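Local coordinates for protein erythrocyte binding antigen 140 (Plasmodium falciparum, PDB 4GF2) that probably binds a receptor on the host red-cell surface through its paired Duffy-binding-like domains, as an adhesin of erythrocyte invasion, at residues Asn298-Asp301 / Ile302-Ile306. The protein carries 3 engineered substitutions. Numbering follows the deposited sequence.
Sequences NDVD and IASQI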
loop_
_atom_site.group_PDB
_atom_site.type_symbol
_atom_site.label_atom_id
_atom_site.label_comp_id
_atom_site.label_asym_id
_atom_site.label_seq_id
_atom_site.Cartn_x
_atom_site.Cartn_y
_atom_site.Cartn_z
ATOM N N ASN A 298 20.554 -8.788 -3.375
ATOM C CA ASN A 298 21.596 -9.738 -3.756
ATOM C C ASN A 298 22.984 -9.340 -3.261
ATOM O O ASN A 298 23.994 -9.774 -3.817
ATOM C CB ASN A 298 21.634 -9.892 -5.280
ATOM C CG ASN A 298 20.266 -10.163 -5.873
ATOM O OD1 ASN A 298 19.702 -11.244 -5.697
ATOM N ND2 ASN A 298 19.727 -9.181 -6.590
ATOM N N ASP A 299 23.037 -8.511 -2.225
ATOM C CA ASP A 299 24.312 -8.052 -1.686
ATOM C C ASP A 299 24.211 -7.865 -0.180
ATOM O O ASP A 299 23.704 -6.849 0.296
ATOM C CB ASP A 299 24.735 -6.743 -2.355
ATOM C CG ASP A 299 26.146 -6.323 -1.978
ATOM O OD1 ASP A 299 26.568 -6.599 -0.836
ATOM O OD2 ASP A 299 26.835 -5.713 -2.823
ATOM N N VAL A 300 24.702 -8.850 0.565
ATOM C CA VAL A 300 24.583 -8.849 2.017
ATOM C C VAL A 300 25.266 -7.633 2.630
ATOM O O VAL A 300 24.745 -7.029 3.570
ATOM C CB VAL A 300 25.180 -10.125 2.630
ATOM C CG1 VAL A 300 25.182 -10.041 4.152
ATOM C CG2 VAL A 300 24.403 -11.348 2.162
ATOM N N ASP A 301 26.430 -7.275 2.097
ATOM C CA ASP A 301 27.164 -6.116 2.592
ATOM C C ASP A 301 26.286 -4.871 2.562
ATOM O O ASP A 301 26.271 -4.086 3.510
ATOM C CB ASP A 301 28.428 -5.885 1.765
ATOM C CG ASP A 301 29.382 -7.056 1.825
ATOM O OD1 ASP A 301 29.412 -7.740 2.871
ATOM O OD2 ASP A 301 30.099 -7.295 0.829
ATOM N N ILE A 302 25.548 -4.697 1.471
ATOM C CA ILE A 302 24.674 -3.540 1.322
ATOM C C ILE A 302 23.457 -3.672 2.227
ATOM O O ILE A 302 23.096 -2.736 2.941
ATOM C CB ILE A 302 24.213 -3.369 -0.132
ATOM C CG1 ILE A 302 25.425 -3.164 -1.044
ATOM C CG2 ILE A 302 23.251 -2.193 -0.246
ATOM C CD1 ILE A 302 25.088 -3.119 -2.521
ATOM N N ALA A 303 22.830 -4.843 2.202
ATOM C CA ALA A 303 21.687 -5.105 3.067
ATOM C C ALA A 303 22.064 -4.911 4.534
ATOM O O ALA A 303 21.208 -4.599 5.361
ATOM C CB ALA A 303 21.161 -6.509 2.837
ATOM N N SER A 304 23.345 -5.086 4.853
ATOM C CA SER A 304 23.807 -4.985 6.237
ATOM C C SER A 304 24.134 -3.550 6.649
ATOM O O SER A 304 24.085 -3.214 7.832
ATOM C CB SER A 304 25.039 -5.868 6.456
ATOM O OG SER A 304 24.725 -7.239 6.295
ATOM N N GLN A 305 24.478 -2.707 5.680
ATOM C CA GLN A 305 24.861 -1.331 5.980
ATOM C C GLN A 305 23.656 -0.535 6.472
ATOM O O GLN A 305 22.617 -0.496 5.820
ATOM C CB GLN A 305 25.485 -0.663 4.752
ATOM C CG GLN A 305 26.062 0.720 5.035
ATOM C CD GLN A 305 26.942 1.237 3.911
ATOM O OE1 GLN A 305 27.571 0.460 3.192
ATOM N NE2 GLN A 305 26.991 2.555 3.756
ATOM N N ILE A 306 23.805 0.095 7.634
ATOM C CA ILE A 306 22.698 0.786 8.284
ATOM C C ILE A 306 22.731 2.291 8.041
ATOM O O ILE A 306 23.783 2.920 8.107
ATOM C CB ILE A 306 22.714 0.535 9.805
ATOM C CG1 ILE A 306 22.537 -0.957 10.090
ATOM C CG2 ILE A 306 21.613 1.333 10.489
ATOM C CD1 ILE A 306 22.506 -1.302 11.560
#
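Asp-299 O receives Ala-303 N at 2.9 Å in an almost straight bond, the first full i to i+4 link of the short helix 300-304, which spans the join where residues 298-301 continue without a break into 302-306. Asp-299 itself is the N-cap. A first torsion of -172° swings its CG away from the residue's own N and brings the carboxylate to the opening turn, where OD1 accepts Ile-302 N at 3.2 Å. That N-H comes from above the carboxylate plane, 63° out of it. Aspartate suits the place: its short side chain reaches an amide of the first turn, and its negative charge would be expected to sit well at the positive end of the helix dipole. The side chain of Ile-302 crosses that of Asp-299 at about a right angle, its CG1-CD1 arm lying against the carboxylate with CG1 and CD1 both 3.4 Å from Asp-299 CG. Ile-302 also touches Pro-295 of the preceding loop. One residue on, Val-300 O takes a second donor besides a weak bond from Ser-304 N: Ser-304 OG, at 2.7 Å, above the carbonyl plane. The serine's chi1 of -65° sets OG beside its own backbone N and turns it back toward this carbonyl. A small hydroxyl residue can thus return to its own helix while also bonding Lys-380 of helix 361-382. Branched, aliphatic Val-300 packs on Lys-380 too, its CG1 3.6 Å from Ser-304 OG. Ala-303 is buried, its small methyl touching Ala-296 and Ala-459, and its backbone O is hydrogen-bonded to Gln-377 NE2. Weak bonds to Asp-301 O from Ser-304 N and Gln-305 N close the last turn before Gln-305 leaves helical geometry. The whole is an aspartate-capped short surface helix, joined through Val-300, Ala-303 and Ser-304 to helix 361-382 in the adhesin fragment that carries two Duffy-binding-like domains.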